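Local coordinates for proton-dependent oligopeptide transporter family protein (Xanthomonas campestris, PDB 6EI3) that probably couples the inward movement of protons to the uptake of small peptides across the bacterial inner membrane, as a POT-family member of the major facilitator superfamily, at residues S101-F104 with V105-L109. Numbering follows the deposited sequence.
Sequences SGFF and VGLGL. With 78M ((2S)-2,3-dihydroxypropyl(7Z)-pentadec-7-enoate), chain R; 78M ((2S)-2,3-dihydroxypropyl(7Z)-pentadec-7-enoate), chain G.
Leu107 sets its CG anti to its own carbonyl carbon (chi1 -66°), which sends CD1 back along the helix into the fork between two consecutive phenylalanines. The fork opens because their first torsions differ: Phe103 carries CG anti to the backbone N (chi1 -167°), whereas Phe104 holds it beside that N (chi1 -65°). Leu107 CD1 touches both rings obliquely, 4.0 Å from Phe103 CE1 and 4.1 Å from Phe104 CD1; with Phe104 it runs side by side, the two pointing the same way. Leu107 CG also rests 3.5 Å from Phe103 O, the carbonyl that accepts the Leu107 N-H.

That bond is one of four i-to-i+4 bonds joining 101-104 to 105-109, the others running from Val105 N to Ser101 O, Gly106 N to Gly102 O and Gly108 N to Phe104 O. Val105 folds CG2 back to 3.2 Å from Ser101 O.

Two monoacylglycerol molecules lie against this turn. The ester carbonyl oxygen O1 of the chain G lipid sits over one face of the Phe104 ring, 3.0 Å from CE2, while C15, the tail end of the chain R lipid, comes to the ring's edge. Further along, Gly108, with no side chain to stand in the way, lets C8 of the chain R lipid approach its CA to 3.4 Å. The Phe103 ring meets Phe28 and Phe172, Leu93 of helix 62-95 touches both Phe103 and Leu107, and Ile50 of helix 40-60 touches Phe104 and Leu107. Such surroundings, shared between lipid and neighbouring helices, are characteristic of a membrane-spanning helix in the major facilitator fold.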
loop_
_atom_site.group_PDB
_atom_site.type_symbol
_atom_site.label_atom_id
_atom_site.label_comp_id
_atom_site.label_asym_id
_atom_site.label_seq_id
_atom_site.Cartn_x
_atom_site.Cartn_y
_atom_site.Cartn_z
ATOM N N SER A 101 7.523 -22.308 -10.324
ATOM C CA SER A 101 8.812 -21.664 -10.071
ATOM C C SER A 101 9.028 -20.397 -10.916
ATOM O O SER A 101 9.333 -19.337 -10.367
ATOM C CB SER A 101 9.951 -22.654 -10.298
ATOM O OG SER A 101 11.152 -22.134 -9.753
ATOM N N GLY A 102 8.832 -20.508 -12.222
ATOM C CA GLY A 102 9.034 -19.392 -13.138
ATOM C C GLY A 102 8.035 -18.261 -12.992
ATOM O O GLY A 102 8.403 -17.088 -13.122
ATOM N N PHE A 103 6.749 -18.608 -12.743
ATOM C CA PHE A 103 5.681 -17.628 -12.569
ATOM C C PHE A 103 5.892 -16.867 -11.265
ATOM O O PHE A 103 5.661 -15.660 -11.228
ATOM C CB PHE A 103 4.294 -18.297 -12.619
ATOM C CG PHE A 103 3.137 -17.331 -12.752
ATOM C CD1 PHE A 103 2.518 -16.797 -11.625
ATOM C CD2 PHE A 103 2.632 -16.997 -14.002
ATOM C CE1 PHE A 103 1.443 -15.912 -11.750
ATOM C CE2 PHE A 103 1.560 -16.111 -14.124
ATOM C CZ PHE A 103 0.996 -15.550 -12.999
ATOM N N PHE A 104 6.383 -17.549 -10.211
ATOM C CA PHE A 104 6.630 -16.858 -8.939
ATOM C C PHE A 104 7.877 -15.974 -9.007
ATOM O O PHE A 104 7.885 -14.906 -8.395
ATOM C CB PHE A 104 6.641 -17.801 -7.722
ATOM C CG PHE A 104 5.322 -18.485 -7.407
ATOM C CD1 PHE A 104 4.147 -18.111 -8.053
ATOM C CD2 PHE A 104 5.255 -19.496 -6.453
ATOM C CE1 PHE A 104 2.938 -18.764 -7.782
ATOM C CE2 PHE A 104 4.037 -20.123 -6.155
ATOM C CZ PHE A 104 2.891 -19.763 -6.834
ATOM N N VAL A 105 8.898 -16.383 -9.796
ATOM C CA VAL A 105 10.097 -15.566 -10.034
ATOM C C VAL A 105 9.621 -14.281 -10.752
ATOM O O VAL A 105 9.996 -13.187 -10.345
ATOM C CB VAL A 105 11.198 -16.331 -10.823
ATOM C CG1 VAL A 105 12.235 -15.365 -11.408
ATOM C CG2 VAL A 105 11.883 -17.379 -9.937
ATOM N N GLY A 106 8.744 -14.445 -11.745
ATOM C CA GLY A 106 8.103 -13.351 -12.480
ATOM C C GLY A 106 7.406 -12.367 -11.559
ATOM O O GLY A 106 7.705 -11.178 -11.607
ATOM N N LEU A 107 6.560 -12.871 -10.630
ATOM C CA LEU A 107 5.894 -12.009 -9.633
ATOM C C LEU A 107 6.892 -11.299 -8.747
ATOM O O LEU A 107 6.660 -10.150 -8.412
ATOM C CB LEU A 107 4.911 -12.783 -8.747
ATOM C CG LEU A 107 3.678 -13.380 -9.404
ATOM C CD1 LEU A 107 2.938 -14.254 -8.408
ATOM C CD2 LEU A 107 2.749 -12.308 -9.933
ATOM N N GLY A 108 7.964 -12.000 -8.348
ATOM C CA GLY A 108 9.046 -11.444 -7.535
ATOM C C GLY A 108 9.753 -10.287 -8.237
ATOM O O GLY A 108 9.992 -9.239 -7.640
ATOM N N LEU A 109 10.054 -10.462 -9.526
ATOM C CA LEU A 109 10.708 -9.454 -10.362
ATOM C C LEU A 109 9.801 -8.244 -10.609
ATOM O O LEU A 109 10.287 -7.108 -10.608
ATOM C CB LEU A 109 11.179 -10.090 -11.687
ATOM C CG LEU A 109 12.294 -11.156 -11.588
ATOM C CD1 LEU A 109 12.565 -11.787 -12.950
ATOM C CD2 LEU A 109 13.598 -10.600 -10.957
HETATM O O21 78M R . 16.619 -3.359 1.399
HETATM C C20 78M R . 17.571 -4.266 0.860
HETATM C C18 78M R . 16.888 -5.385 0.111
HETATM O O19 78M R . 16.303 -6.312 1.033
HETATM C C17 78M R . 17.812 -6.090 -0.856
HETATM O O2 78M R . 16.937 -6.985 -1.582
HETATM C C1 78M R . 17.458 -7.766 -2.535
HETATM O O1 78M R . 18.524 -7.578 -3.062
HETATM C C2 78M R . 16.565 -8.938 -2.807
HETATM C C3 78M R . 15.872 -8.893 -4.156
HETATM C C4 78M R . 15.932 -10.239 -4.858
HETATM C C5 78M R . 14.880 -10.449 -5.927
HETATM C C6 78M R . 13.518 -10.887 -5.395
HETATM C C7 78M R . 12.700 -11.436 -6.518
HETATM C C8 78M R . 12.093 -12.611 -6.602
HETATM C C9 78M R . 11.966 -13.702 -5.580
HETATM C C10 78M R . 10.753 -14.564 -5.923
HETATM C C11 78M R . 10.725 -15.928 -5.261
HETATM C C12 78M R . 10.038 -16.980 -6.112
HETATM C C13 78M R . 10.052 -18.373 -5.513
HETATM C C15 78M R . 9.490 -20.813 -5.872
HETATM C C14 78M R . 9.749 -19.472 -6.517
HETATM O O21 78M G . 2.267 -21.364 0.978
HETATM C C20 78M G . 3.354 -21.488 0.069
HETATM C C18 78M G . 3.297 -20.403 -0.982
HETATM O O19 78M G . 2.253 -20.678 -1.920
HETATM C C17 78M G . 4.607 -20.221 -1.718
HETATM O O2 78M G . 4.902 -18.801 -1.723
HETATM C C1 78M G . 4.506 -18.066 -2.772
HETATM O O1 78M G . 3.803 -18.477 -3.653
HETATM C C2 78M G . 5.024 -16.663 -2.681
HETATM C C3 78M G . 5.331 -16.018 -4.024
HETATM C C4 78M G . 5.086 -14.524 -3.988
HETATM C C5 78M G . 5.779 -13.735 -5.077
HETATM C C6 78M G . 5.927 -12.251 -4.749
HETATM C C7 78M G . 7.115 -11.957 -3.889
HETATM C C8 78M G . 7.508 -10.766 -3.476
HETATM C C9 78M G . 8.713 -10.479 -2.636
HETATM C C10 78M G . 8.391 -10.267 -1.164
HETATM C C11 78M G . 9.488 -9.551 -0.392
HETATM C C12 78M G . 9.134 -9.335 1.062
HETATM C C13 78M G . 10.020 -8.366 1.817
HETATM C C15 78M G . 10.430 -7.249 4.046
HETATM C C14 78M G . 9.478 -8.045 3.194
#